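Local coordinates for B12-binding domain-containing protein (Kitasatospora setae, PDB 6WTE), which binds cobalamin and a [4Fe-4S] cluster and, as a TsrM-type radical SAM methylase, probably transfers a methyl group from S-adenosylmethionine to tryptophan, at residues R144-A147 against I153-T156; Y197-G202 against V253-S258; L259-I264 against D297-R302; S334-P339 against P383-E388; G344-E349 against T353-E358. All coordinates share one frame; numbering follows the deposited sequence.

Contact 1 of 5, residues R144-A147 against I153-T156; sequences RDTA and IRNT
Arg154, on strand 153-156, reaches over to Asp145, Thr146 and Ala147 in the loop that follows helix 130-141. The loop here forms an Asx turn: Asp145 OD1 accepts from Ala147 N at 2.8 Å. The strand runs antiparallel to its neighbours near one end of the seven-stranded sheet of the cobalamin-binding fold. Along the strand, Ile153 comes first and faces the other way, packing on Pro112, Phe113 and Val116 of helix 112-119. Arg154 comes next and carries the whole contact. Its CG is anti to the carbonyl carbon (chi1 -55°), and a bend at chi3 swings the guanidinium toward the turn. NH1 does most of the gripping. It donates to Thr146 OG1 at 3.0 Å, fairly straight (163°) and in the guanidinium plane. It also forms a salt bridge with Asp145 OD1, again 3.0 Å from NH1, but more bent. The carboxylate and guanidinium planes are nearly coplanar, 22° apart. Ala147 lies over one face of the guanidinium, its CA 3.6 Å from Arg154 CZ. A leucine in place of Arg154 would probably leave the Asp145 carboxylate without its charged mate and the turn less firmly tied to the strand. Asn155 points, like Ile153, toward helix 112-119, and its ND2 donates to Ile121 O. Thr156 ends the segment at the turn into strand 159-162, with OG1 bonded to Gly159 O. One water completes the grip: it donates to Asp145 OD2 at 2.8 Å and accepts from Arg154 NH2 at 3.1 Å.

Contact 2 of 5, residues Y197-G202 against V253-S258; sequences YRRRSG and VDEMES
The Glu255 carboxylate lies against Tyr197, its OE1 3.3 Å from Tyr197 CB and 3.6 Å from CG of that ring. The ring and carboxylate planes are 64° apart. OE1 also takes a weak hydrogen bond from Tyr197 N. Glu255 projects from helix 249-261 with CG anti to the backbone N (chi1 -177°), and its extended chain carries the acid into the loop 197-202. There OE2 meets Arg199 in a salt bridge, with NH1 at 2.7 Å from OE2. NH1 meets OE2 on its anti lone pair, away from OE1, and the guanidinium and carboxylate planes stand almost perpendicular, at 87°. Arg199 folds at chi2 and again at chi3; the first bend lays CD 3.4 Å from Glu255 OE2 and the second helps turn NH1 onto it. A water links Arg199 N to Ser258 OG, with 3.1 Å from the water to Arg199 N.

Both charges have further partners: Arg247 binds OE1, Tyr20 OH binds OE2, and Asp23 pairs with Arg199 NE. The loop is thereby tied both to helix 249-261 of the radical SAM core and to helix 20-31. Tyr197, whose OH bonds Asp192 O, lies about 6 Å from the cobalamin by its side chain. A buried acid with two arginine partners is likely to stay ionised.

Contact 3 of 5, residues L259-I264 against D297-R302; sequences LAAQGI and DNPLNR
Pro299 sets its ring against Ala260 and Ala261, in the last turn of helix 249-261. CB and CG of the ring do the touching. Pro299 CB lies 3.7 Å from Ala260 CB, and Pro299 CG lies 4.0 Å from Ala261 CB. CG also comes 3.7 Å from Ala261 N, so the proline rests on the helix backbone as well as on its methyl groups. Ala260 CB meets the carbonyl of the same proline, 3.6 Å from Pro299 O. Leu300 adds a lighter touch through CD2. No hydrogen bond crosses between the segments. This is apolar contact at close range, and the small alanines let the two backbones come near.

The second shell fixes the proline. Residues 299-301 form a short 3-10 turn, entered through Asn298. Its CG is anti to the backbone N (chi1 -170°), which brings OD1 to Leu300 N at 2.9 Å, an Asx turn. Asn301 ND2 folds back to Asn298 O at 3.1 Å, and Asn301 N bonds the same oxygen. Asn298 ND2 in turn binds Glu257 OE1, one helical turn before the alanines. On the other side the helix closes in a Schellman motif. Gly263 adopts positive phi there, with Gly263 N bonded to Ala260 O and Ile264 N to Leu259 O.

From within this turn, Gln262 NE2 donates to Arg199 O. Ala260 also packs on Gln267 of strand 266-269, and Leu300 on Val253 and Met256. The 297-302 loop links helix 278-294 to strand 304-309 and packs against the C-terminal end of helix 249-261.

Contact 4 of 5, residues S334-P339 against P383-E388; sequences SDHIRP and PGETPE
His336 reaches from the end of strand 327-335 to Glu385, in the loop before helix 387-398. Its CB packs on the indole of Trp345. At the ring, ND1 accepts from Arg338 N at 3.1 Å; the bond is almost straight (178°) and lies near the ring plane. This holds the ring's rotation and leaves NE2 as the donor. CD2 lies 3.7 Å from Glu385 OE1, and CE1 is 3.7 Å from Glu385 OE2. At the tip, NE2 donates to Glu385 OE2 at 2.9 Å, on the syn lone pair and tilted 19° from the ring plane.

The acid comes from the opposite direction. Its chain has CG anti to the backbone N and bends at chi2 (90°), so the carboxylate turns toward the ring. Thr389 OG1 also bonds OE2, and Gly381 N bonds OE1, so both oxygens have further partners.

Farther out, Arg338 meets Glu388 end-on in one of its two modelled conformers; the other may not keep this salt bridge, so the pair is less certain. NH2 is 2.6 Å from Glu388 OE2, and NH1 is 3.2 Å from Glu388 OE1. Arg338 NH1 has a second acid, Glu340.

The firmer link is His336 to Glu385, next to the N-cap Thr386 of helix 387-398. This buried His-carboxylate hydrogen bond joins two loops of the radical SAM barrel, with the His336 side chain about 12 Å from the [4Fe-4S] cluster.

Contact 5 of 5, residues G344-E349 against T353-E358; sequences GWKVTE and TYYTFE. With EDO (1,2-ethanediol), chain M.
Lys346 coils its side chain between Tyr354 and Tyr355, and this is the tight part of the contact. All four of its side-chain torsions lie near -65°, and the repeated bends fold the chain back so that NZ donates to Tyr355 OH at 2.9 Å. On the way, CG comes 3.4 Å from Tyr355 OH, and CE lies 3.4 Å from Tyr354 OH. The Tyr354 ring stands edge-on to Val347 N. A water set over the rims of both rings bridges the backbones: it donates to Lys346 O at 2.8 Å and accepts from Tyr354 N at 2.9 Å.

The outer side is looser. Thr353 lies along the backbone, its CA 3.6 Å from Lys346 O in a CH-O contact. Its OG1 shares a hydrogen bond with O1 of an ethanediol, probably from the crystallisation liquor, at 2.6 Å.

The phenols have stronger partners outside: Gln310 for Tyr354 and Ser334 O for Tyr355. An alanine in place of Lys346 would probably leave Asp335 without its charged mate and open a gap between the two tyrosines. The amine is held by the Asp335 carboxylate, Gln310 OE1 and Tyr355 OH. Its charge is therefore probably balanced by Asp335, beside Cys231 and the Tyr354 wall of the [4Fe-4S] cluster pocket.

From the N terminus, contact 1 closes a short loop at the far strands of the cobalamin-binding sheet. Contact 2 follows, bringing the linker before helix 209-214 onto helix 249-261. Contact 3 uses the end of the same helix and reaches on to the loop before strand 304-309. The two touch, with centres about 10 Å apart. Contact 4 closes a wider loop from strand 327-335 to helix 387-398. Contact 5 is nested inside it and joins the loop after helix 339-342 to the residues leading into helix 357-369. These also touch, with centres about 13 Å apart. No two contacts cross. Contacts 1 and 2 each lie across the chain's centre from contact 4.

Contact 1 of 5, residues R144-A147 against I153-T156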
# COMPACT_ATOMS: atom_id res chain seq x y z
N ARG A 144 -5.90 7.33 32.43
CA ARG A 144 -5.66 5.95 32.82
C ARG A 144 -4.37 5.42 32.21
O ARG A 144 -3.84 5.95 31.22
CB ARG A 144 -6.82 5.05 32.39
CG ARG A 144 -8.03 5.13 33.29
CD ARG A 144 -9.01 3.99 33.05
NE ARG A 144 -9.58 4.01 31.71
CZ ARG A 144 -9.22 3.19 30.72
NH1 ARG A 144 -9.81 3.28 29.53
NH2 ARG A 144 -8.28 2.28 30.92
N ASP A 145 -3.87 4.35 32.81
CA ASP A 145 -2.77 3.58 32.24
C ASP A 145 -3.25 2.91 30.95
O ASP A 145 -4.40 2.50 30.83
CB ASP A 145 -2.30 2.55 33.26
CG ASP A 145 -0.93 1.98 32.95
OD1 ASP A 145 -0.60 1.80 31.76
OD2 ASP A 145 -0.18 1.71 33.92
N THR A 146 -2.34 2.79 29.98
CA THR A 146 -2.66 2.13 28.72
C THR A 146 -2.22 0.67 28.69
O THR A 146 -2.25 0.05 27.63
CB THR A 146 -2.01 2.88 27.55
OG1 THR A 146 -0.59 2.93 27.76
CG2 THR A 146 -2.57 4.28 27.42
N ALA A 147 -1.82 0.12 29.84
CA ALA A 147 -1.25 -1.22 29.89
C ALA A 147 -2.26 -2.32 29.59
O ALA A 147 -1.86 -3.45 29.31
CB ALA A 147 -0.62 -1.46 31.27
N ILE A 153 1.10 -1.23 20.97
CA ILE A 153 2.55 -1.19 21.15
C ILE A 153 2.89 0.03 21.98
O ILE A 153 2.45 1.15 21.67
CB ILE A 153 3.27 -1.15 19.79
CG1 ILE A 153 2.91 -2.39 18.95
CG2 ILE A 153 4.78 -1.04 19.97
CD1 ILE A 153 3.45 -2.33 17.54
N ARG A 154 3.68 -0.17 23.05
CA ARG A 154 4.04 0.90 23.97
C ARG A 154 5.55 1.02 24.04
O ARG A 154 6.26 0.03 24.27
CB ARG A 154 3.44 0.66 25.36
CG ARG A 154 1.94 0.46 25.31
CD ARG A 154 1.29 0.50 26.69
NE ARG A 154 2.09 -0.11 27.74
CZ ARG A 154 1.96 0.19 29.03
NH1 ARG A 154 1.08 1.11 29.42
NH2 ARG A 154 2.72 -0.42 29.93
N ASN A 155 6.05 2.23 23.84
CA ASN A 155 7.49 2.50 23.86
C ASN A 155 7.94 2.63 25.31
O ASN A 155 7.73 3.67 25.94
CB ASN A 155 7.81 3.76 23.07
CG ASN A 155 9.27 3.84 22.67
OD1 ASN A 155 10.07 2.97 23.00
ND2 ASN A 155 9.62 4.89 21.94
N THR A 156 8.55 1.58 25.85
CA THR A 156 9.10 1.68 27.19
C THR A 156 10.54 2.17 27.13
O THR A 156 11.15 2.29 26.07
CB THR A 156 9.04 0.34 27.91
OG1 THR A 156 10.13 -0.47 27.48
CG2 THR A 156 7.73 -0.37 27.61
O HOH W 1 2.14 0.74 32.73

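Contact 2 of 5, residues Y197-G202 against V253-S258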
# COMPACT_ATOMS: atom_id res chain seq x y z
N TYR A 197 -17.90 4.85 6.66
CA TYR A 197 -16.81 5.79 6.90
C TYR A 197 -17.18 7.12 6.27
O TYR A 197 -17.49 7.18 5.07
CB TYR A 197 -15.49 5.25 6.35
CG TYR A 197 -15.13 3.84 6.81
CD1 TYR A 197 -15.53 3.36 8.06
CD2 TYR A 197 -14.40 3.00 5.99
CE1 TYR A 197 -15.21 2.07 8.46
CE2 TYR A 197 -14.07 1.72 6.38
CZ TYR A 197 -14.47 1.26 7.61
OH TYR A 197 -14.13 -0.03 7.99
N ARG A 198 -17.21 8.18 7.07
CA ARG A 198 -17.66 9.47 6.56
C ARG A 198 -16.56 10.11 5.72
O ARG A 198 -15.42 10.25 6.18
CB ARG A 198 -18.10 10.38 7.72
CG ARG A 198 -19.40 9.89 8.36
CD ARG A 198 -19.96 10.83 9.41
NE ARG A 198 -19.15 10.84 10.63
CZ ARG A 198 -19.33 10.01 11.65
NH1 ARG A 198 -20.29 9.10 11.62
NH2 ARG A 198 -18.54 10.09 12.71
N ARG A 199 -16.89 10.44 4.48
CA ARG A 199 -15.95 11.00 3.52
C ARG A 199 -16.42 12.41 3.21
O ARG A 199 -17.44 12.60 2.54
CB ARG A 199 -15.87 10.16 2.25
CG ARG A 199 -15.87 8.65 2.50
CD ARG A 199 -14.63 8.20 3.30
NE ARG A 199 -13.39 8.37 2.56
CZ ARG A 199 -13.01 7.60 1.55
NH1 ARG A 199 -13.79 6.60 1.15
NH2 ARG A 199 -11.85 7.82 0.92
N ARG A 200 -15.69 13.40 3.70
CA ARG A 200 -16.11 14.79 3.62
C ARG A 200 -15.25 15.55 2.61
O ARG A 200 -14.16 15.11 2.25
CB ARG A 200 -16.02 15.46 5.00
CG ARG A 200 -16.91 14.83 6.07
CD ARG A 200 -16.64 15.47 7.42
NE ARG A 200 -17.61 15.11 8.45
CZ ARG A 200 -17.35 14.35 9.51
NH1 ARG A 200 -16.13 13.86 9.70
NH2 ARG A 200 -18.31 14.09 10.39
N SER A 201 -15.76 16.69 2.17
CA SER A 201 -15.04 17.56 1.26
C SER A 201 -15.30 19.01 1.65
O SER A 201 -16.41 19.37 2.05
CB SER A 201 -15.47 17.34 -0.19
OG SER A 201 -15.13 16.04 -0.62
N GLY A 202 -14.27 19.84 1.54
CA GLY A 202 -14.39 21.24 1.86
C GLY A 202 -14.60 21.55 3.33
O GLY A 202 -14.97 22.68 3.65
N VAL A 253 -21.63 0.27 0.23
CA VAL A 253 -22.30 0.93 -0.89
C VAL A 253 -22.81 2.31 -0.49
O VAL A 253 -22.78 3.24 -1.30
CB VAL A 253 -23.44 0.04 -1.45
CG1 VAL A 253 -24.04 0.69 -2.68
CG2 VAL A 253 -22.90 -1.35 -1.80
N ASP A 254 -23.26 2.48 0.77
CA ASP A 254 -23.60 3.81 1.26
C ASP A 254 -22.43 4.78 1.10
O ASP A 254 -22.61 5.93 0.68
CB ASP A 254 -24.00 3.76 2.74
CG ASP A 254 -25.44 3.34 2.97
OD1 ASP A 254 -26.19 3.09 2.00
OD2 ASP A 254 -25.84 3.29 4.16
N GLU A 255 -21.23 4.32 1.46
CA GLU A 255 -20.04 5.16 1.35
C GLU A 255 -19.72 5.50 -0.11
O GLU A 255 -19.41 6.65 -0.43
CB GLU A 255 -18.86 4.46 2.00
CG GLU A 255 -17.58 5.27 2.00
CD GLU A 255 -16.50 4.61 2.85
OE1 GLU A 255 -16.87 3.77 3.69
OE2 GLU A 255 -15.31 4.93 2.67
N MET A 256 -19.78 4.49 -0.99
CA MET A 256 -19.57 4.75 -2.41
C MET A 256 -20.60 5.72 -2.96
O MET A 256 -20.27 6.59 -3.77
CB MET A 256 -19.62 3.44 -3.20
CG MET A 256 -18.56 2.45 -2.78
SD MET A 256 -18.73 0.86 -3.62
CE MET A 256 -18.20 1.30 -5.27
N GLU A 257 -21.85 5.58 -2.51
CA GLU A 257 -22.89 6.50 -2.96
C GLU A 257 -22.61 7.91 -2.49
O GLU A 257 -22.81 8.88 -3.23
CB GLU A 257 -24.26 6.02 -2.46
CG GLU A 257 -25.44 6.70 -3.11
CD GLU A 257 -26.76 6.11 -2.65
OE1 GLU A 257 -26.90 4.87 -2.64
OE2 GLU A 257 -27.67 6.90 -2.30
N SER A 258 -22.11 8.05 -1.25
CA SER A 258 -21.77 9.37 -0.72
C SER A 258 -20.64 10.01 -1.53
O SER A 258 -20.69 11.20 -1.83
CB SER A 258 -21.37 9.26 0.75
OG SER A 258 -21.05 10.55 1.27
O HOH W 2 -19.61 9.33 3.59

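Contact 3 of 5, residues L259-I264 against D297-R302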
# COMPACT_ATOMS: atom_id res chain seq x y z
N LEU A 259 -19.62 9.22 -1.87
CA LEU A 259 -18.56 9.72 -2.75
C LEU A 259 -19.14 10.18 -4.09
O LEU A 259 -18.87 11.30 -4.54
CB LEU A 259 -17.51 8.63 -2.96
CG LEU A 259 -16.66 8.29 -1.75
CD1 LEU A 259 -15.74 7.11 -2.04
CD2 LEU A 259 -15.86 9.52 -1.33
N ALA A 260 -19.96 9.33 -4.72
CA ALA A 260 -20.50 9.68 -6.03
C ALA A 260 -21.38 10.92 -5.97
O ALA A 260 -21.41 11.70 -6.93
CB ALA A 260 -21.29 8.50 -6.60
N ALA A 261 -22.09 11.11 -4.86
CA ALA A 261 -22.95 12.28 -4.73
C ALA A 261 -22.14 13.58 -4.76
O ALA A 261 -22.65 14.61 -5.21
CB ALA A 261 -23.77 12.19 -3.45
N GLN A 262 -20.91 13.54 -4.26
CA GLN A 262 -20.03 14.71 -4.29
C GLN A 262 -19.31 14.88 -5.61
O GLN A 262 -18.51 15.81 -5.74
CB GLN A 262 -18.99 14.63 -3.17
CG GLN A 262 -19.54 14.33 -1.80
CD GLN A 262 -18.43 14.04 -0.80
OE1 GLN A 262 -17.46 14.79 -0.69
NE2 GLN A 262 -18.55 12.92 -0.09
N GLY A 263 -19.56 14.02 -6.60
CA GLY A 263 -18.85 14.08 -7.86
C GLY A 263 -17.61 13.22 -7.92
O GLY A 263 -16.89 13.25 -8.92
N ILE A 264 -17.33 12.46 -6.86
CA ILE A 264 -16.16 11.57 -6.83
C ILE A 264 -16.62 10.26 -7.47
O ILE A 264 -17.02 9.30 -6.81
CB ILE A 264 -15.61 11.39 -5.41
CG1 ILE A 264 -15.22 12.76 -4.82
CG2 ILE A 264 -14.43 10.42 -5.39
CD1 ILE A 264 -14.81 12.69 -3.34
N ASP A 297 -31.67 8.48 -10.63
CA ASP A 297 -31.02 9.63 -10.01
C ASP A 297 -29.97 9.23 -8.98
O ASP A 297 -29.27 10.11 -8.48
CB ASP A 297 -32.07 10.53 -9.35
CG ASP A 297 -33.01 11.17 -10.36
OD1 ASP A 297 -32.58 11.45 -11.49
OD2 ASP A 297 -34.19 11.39 -10.00
N ASN A 298 -29.86 7.95 -8.65
CA ASN A 298 -28.82 7.53 -7.74
C ASN A 298 -27.46 7.81 -8.38
O ASN A 298 -27.22 7.38 -9.52
CB ASN A 298 -28.96 6.04 -7.40
CG ASN A 298 -28.04 5.60 -6.27
OD1 ASN A 298 -26.83 5.85 -6.31
ND2 ASN A 298 -28.60 4.97 -5.25
N PRO A 299 -26.57 8.54 -7.71
CA PRO A 299 -25.30 8.93 -8.34
C PRO A 299 -24.40 7.76 -8.66
O PRO A 299 -23.44 7.94 -9.43
CB PRO A 299 -24.65 9.86 -7.30
CG PRO A 299 -25.24 9.43 -6.00
CD PRO A 299 -26.66 9.04 -6.32
N LEU A 300 -24.66 6.58 -8.10
CA LEU A 300 -23.93 5.39 -8.50
C LEU A 300 -24.13 5.05 -9.97
O LEU A 300 -23.38 4.23 -10.51
CB LEU A 300 -24.35 4.20 -7.64
CG LEU A 300 -23.94 4.24 -6.16
CD1 LEU A 300 -24.57 3.08 -5.41
CD2 LEU A 300 -22.44 4.22 -6.02
N ASN A 301 -25.13 5.64 -10.63
CA ASN A 301 -25.28 5.41 -12.06
C ASN A 301 -24.15 6.03 -12.88
O ASN A 301 -24.03 5.71 -14.06
CB ASN A 301 -26.63 5.93 -12.53
CG ASN A 301 -27.74 4.94 -12.25
OD1 ASN A 301 -27.85 3.91 -12.92
ND2 ASN A 301 -28.57 5.24 -11.26
N ARG A 302 -23.33 6.89 -12.28
CA ARG A 302 -22.15 7.42 -12.95
C ARG A 302 -20.86 6.86 -12.36
O ARG A 302 -19.77 7.37 -12.65
CB ARG A 302 -22.15 8.95 -12.89
CG ARG A 302 -23.33 9.58 -13.64
CD ARG A 302 -23.31 11.10 -13.62
NE ARG A 302 -23.39 11.63 -12.26
CZ ARG A 302 -24.51 11.72 -11.55
NH1 ARG A 302 -25.66 11.31 -12.07
NH2 ARG A 302 -24.49 12.22 -10.33

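Contact 4 of 5, residues S334-P339 against P383-E388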
# COMPACT_ATOMS: atom_id res chain seq x y z
N SER A 334 -0.70 -10.73 -11.98
CA SER A 334 -0.33 -12.04 -12.51
C SER A 334 1.10 -12.40 -12.14
O SER A 334 1.41 -13.56 -11.86
CB SER A 334 -0.52 -12.05 -14.03
OG SER A 334 -1.82 -11.62 -14.38
N ASP A 335 2.00 -11.41 -12.18
CA ASP A 335 3.35 -11.43 -11.61
C ASP A 335 4.35 -12.26 -12.40
O ASP A 335 5.47 -11.79 -12.64
CB ASP A 335 3.29 -11.87 -10.14
CG ASP A 335 2.74 -10.77 -9.25
OD1 ASP A 335 2.85 -9.59 -9.63
OD2 ASP A 335 2.19 -11.08 -8.17
N HIS A 336 3.99 -13.46 -12.85
CA HIS A 336 4.87 -14.25 -13.70
C HIS A 336 4.06 -15.32 -14.41
O HIS A 336 2.85 -15.44 -14.23
CB HIS A 336 6.02 -14.88 -12.90
CG HIS A 336 7.31 -14.94 -13.66
ND1 HIS A 336 7.57 -15.88 -14.64
CD2 HIS A 336 8.41 -14.15 -13.61
CE1 HIS A 336 8.77 -15.67 -15.15
NE2 HIS A 336 9.30 -14.63 -14.54
N ILE A 337 4.76 -16.13 -15.21
CA ILE A 337 4.14 -17.27 -15.88
C ILE A 337 4.85 -18.58 -15.60
O ILE A 337 4.22 -19.65 -15.70
CB ILE A 337 4.05 -17.02 -17.40
CG1 ILE A 337 3.20 -18.11 -18.07
CG2 ILE A 337 5.45 -17.01 -18.00
CD1 ILE A 337 2.93 -17.89 -19.54
N ARG A 338 6.12 -18.56 -15.22
CA ARG A 338 6.87 -19.80 -15.07
C ARG A 338 6.53 -20.48 -13.75
O ARG A 338 6.67 -19.86 -12.69
CB ARG A 338 8.37 -19.51 -15.16
CG ARG A 338 8.86 -19.23 -16.58
CD ARG A 338 8.67 -20.46 -17.47
NE ARG A 338 9.27 -20.30 -18.79
CZ ARG A 338 10.56 -20.49 -19.06
NH1 ARG A 338 11.39 -20.84 -18.09
NH2 ARG A 338 11.03 -20.33 -20.29
N PRO A 339 6.09 -21.74 -13.78
CA PRO A 339 5.78 -22.44 -12.52
C PRO A 339 6.97 -22.55 -11.59
O PRO A 339 6.79 -22.50 -10.37
CB PRO A 339 5.30 -23.82 -12.99
CG PRO A 339 4.89 -23.63 -14.42
CD PRO A 339 5.79 -22.56 -14.97
N PRO A 383 13.43 -15.44 -6.78
CA PRO A 383 14.34 -16.60 -6.85
C PRO A 383 14.00 -17.51 -8.02
O PRO A 383 12.84 -17.86 -8.24
CB PRO A 383 14.13 -17.29 -5.50
CG PRO A 383 13.72 -16.17 -4.58
CD PRO A 383 12.83 -15.31 -5.44
N GLY A 384 15.03 -17.86 -8.79
CA GLY A 384 14.89 -18.65 -10.00
C GLY A 384 15.01 -17.86 -11.29
O GLY A 384 15.21 -18.46 -12.35
N GLU A 385 14.92 -16.53 -11.22
CA GLU A 385 14.87 -15.73 -12.43
C GLU A 385 16.19 -15.78 -13.18
O GLU A 385 17.27 -15.60 -12.60
CB GLU A 385 14.51 -14.28 -12.09
CG GLU A 385 14.09 -13.49 -13.32
CD GLU A 385 12.59 -13.57 -13.57
OE1 GLU A 385 11.83 -12.97 -12.79
OE2 GLU A 385 12.17 -14.25 -14.53
N THR A 386 16.11 -16.02 -14.48
CA THR A 386 17.21 -15.95 -15.42
C THR A 386 16.77 -15.07 -16.57
O THR A 386 15.58 -14.75 -16.69
CB THR A 386 17.58 -17.35 -15.96
OG1 THR A 386 16.47 -17.84 -16.72
CG2 THR A 386 17.91 -18.32 -14.82
N PRO A 387 17.69 -14.66 -17.44
CA PRO A 387 17.25 -13.91 -18.63
C PRO A 387 16.21 -14.65 -19.46
O PRO A 387 15.30 -14.02 -20.00
CB PRO A 387 18.56 -13.70 -19.41
CG PRO A 387 19.61 -13.68 -18.35
CD PRO A 387 19.16 -14.67 -17.32
N GLU A 388 16.29 -15.99 -19.53
CA GLU A 388 15.33 -16.72 -20.35
C GLU A 388 13.96 -16.78 -19.68
O GLU A 388 12.94 -16.78 -20.39
CB GLU A 388 15.84 -18.13 -20.67
CG GLU A 388 15.76 -19.15 -19.55
CD GLU A 388 14.52 -20.03 -19.64
OE1 GLU A 388 14.48 -21.07 -18.95
OE2 GLU A 388 13.59 -19.70 -20.41

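Contact 5 of 5, residues G344-E349 against T353-E358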
# COMPACT_ATOMS: atom_id res chain seq x y z
N GLY A 344 6.18 -21.60 -4.52
CA GLY A 344 6.73 -21.01 -3.31
C GLY A 344 6.64 -19.51 -3.23
O GLY A 344 7.00 -18.94 -2.19
N TRP A 345 6.17 -18.84 -4.29
CA TRP A 345 6.08 -17.38 -4.32
C TRP A 345 4.62 -16.94 -4.23
O TRP A 345 4.22 -16.37 -3.21
CB TRP A 345 6.76 -16.85 -5.59
CG TRP A 345 6.51 -15.40 -5.93
CD1 TRP A 345 5.99 -14.42 -5.11
CD2 TRP A 345 6.77 -14.76 -7.19
NE1 TRP A 345 5.91 -13.23 -5.79
CE2 TRP A 345 6.38 -13.41 -7.07
CE3 TRP A 345 7.29 -15.21 -8.41
CZ2 TRP A 345 6.50 -12.51 -8.12
CZ3 TRP A 345 7.40 -14.30 -9.45
CH2 TRP A 345 7.01 -12.97 -9.30
N LYS A 346 3.81 -17.17 -5.26
CA LYS A 346 2.41 -16.77 -5.24
C LYS A 346 1.61 -17.95 -4.70
O LYS A 346 1.12 -18.79 -5.46
CB LYS A 346 1.94 -16.34 -6.62
CG LYS A 346 2.66 -15.10 -7.17
CD LYS A 346 2.38 -13.87 -6.32
CE LYS A 346 0.90 -13.47 -6.40
NZ LYS A 346 0.52 -12.92 -7.74
N VAL A 347 1.51 -18.04 -3.37
CA VAL A 347 0.97 -19.24 -2.74
C VAL A 347 -0.05 -18.87 -1.67
O VAL A 347 -0.06 -17.77 -1.12
CB VAL A 347 2.08 -20.08 -2.09
CG1 VAL A 347 3.12 -20.48 -3.12
CG2 VAL A 347 2.71 -19.25 -0.99
N THR A 348 -0.90 -19.86 -1.36
CA THR A 348 -1.79 -19.80 -0.21
C THR A 348 -1.00 -20.06 1.07
O THR A 348 0.21 -20.30 1.05
CB THR A 348 -2.90 -20.84 -0.33
OG1 THR A 348 -2.34 -22.14 -0.10
CG2 THR A 348 -3.54 -20.80 -1.71
N GLU A 349 -1.72 -20.05 2.20
CA GLU A 349 -1.11 -20.40 3.48
C GLU A 349 -0.66 -21.85 3.53
O GLU A 349 0.23 -22.19 4.31
CB GLU A 349 -2.09 -20.14 4.62
CG GLU A 349 -1.97 -18.77 5.25
CD GLU A 349 -2.90 -18.60 6.43
OE1 GLU A 349 -3.66 -19.55 6.72
OE2 GLU A 349 -2.86 -17.53 7.07
N THR A 353 0.23 -23.08 -5.17
CA THR A 353 -0.21 -22.03 -6.08
C THR A 353 -1.72 -22.11 -6.26
O THR A 353 -2.36 -23.12 -5.96
CB THR A 353 0.49 -22.14 -7.43
OG1 THR A 353 0.36 -23.48 -7.94
CG2 THR A 353 1.96 -21.76 -7.30
N TYR A 354 -2.30 -21.00 -6.73
CA TYR A 354 -3.74 -20.89 -6.82
C TYR A 354 -4.20 -20.34 -8.16
O TYR A 354 -5.38 -20.00 -8.30
CB TYR A 354 -4.29 -20.03 -5.67
CG TYR A 354 -3.67 -18.65 -5.57
CD1 TYR A 354 -2.50 -18.45 -4.84
CD2 TYR A 354 -4.25 -17.56 -6.19
CE1 TYR A 354 -1.92 -17.20 -4.75
CE2 TYR A 354 -3.68 -16.29 -6.10
CZ TYR A 354 -2.51 -16.12 -5.38
OH TYR A 354 -1.94 -14.88 -5.30
N TYR A 355 -3.32 -20.25 -9.15
CA TYR A 355 -3.75 -19.90 -10.50
C TYR A 355 -2.76 -20.43 -11.52
O TYR A 355 -1.66 -20.88 -11.19
CB TYR A 355 -3.96 -18.39 -10.67
CG TYR A 355 -2.75 -17.51 -10.44
CD1 TYR A 355 -1.80 -17.31 -11.44
CD2 TYR A 355 -2.58 -16.85 -9.23
CE1 TYR A 355 -0.70 -16.49 -11.22
CE2 TYR A 355 -1.48 -16.03 -9.01
CZ TYR A 355 -0.55 -15.86 -10.01
OH TYR A 355 0.53 -15.03 -9.78
N THR A 356 -3.19 -20.39 -12.77
CA THR A 356 -2.37 -20.69 -13.93
C THR A 356 -2.45 -19.51 -14.88
O THR A 356 -3.23 -18.58 -14.68
CB THR A 356 -2.85 -21.96 -14.65
OG1 THR A 356 -4.12 -21.69 -15.25
CG2 THR A 356 -2.99 -23.10 -13.67
N PHE A 357 -1.66 -19.57 -15.95
CA PHE A 357 -1.73 -18.48 -16.91
C PHE A 357 -3.09 -18.41 -17.59
O PHE A 357 -3.51 -17.33 -18.01
CB PHE A 357 -0.61 -18.60 -17.94
CG PHE A 357 -0.50 -17.41 -18.84
CD1 PHE A 357 -0.20 -16.16 -18.32
CD2 PHE A 357 -0.71 -17.53 -20.21
CE1 PHE A 357 -0.10 -15.05 -19.14
CE2 PHE A 357 -0.61 -16.42 -21.04
CZ PHE A 357 -0.31 -15.18 -20.50
N GLU A 358 -3.81 -19.54 -17.68
CA GLU A 358 -5.14 -19.51 -18.28
C GLU A 358 -6.06 -18.55 -17.54
O GLU A 358 -6.96 -17.97 -18.15
CB GLU A 358 -5.77 -20.90 -18.30
CG GLU A 358 -5.05 -21.95 -19.12
CD GLU A 358 -4.46 -23.05 -18.25
OE1 GLU A 358 -3.24 -23.29 -18.35
OE2 GLU A 358 -5.21 -23.68 -17.47
C1 EDO M . -2.71 -24.30 -10.16
O1 EDO M . -1.69 -23.45 -9.61
C2 EDO M . -4.06 -23.60 -10.08
O2 EDO M . -4.62 -23.77 -8.78
O HOH W 3 -0.40 -19.03 -7.76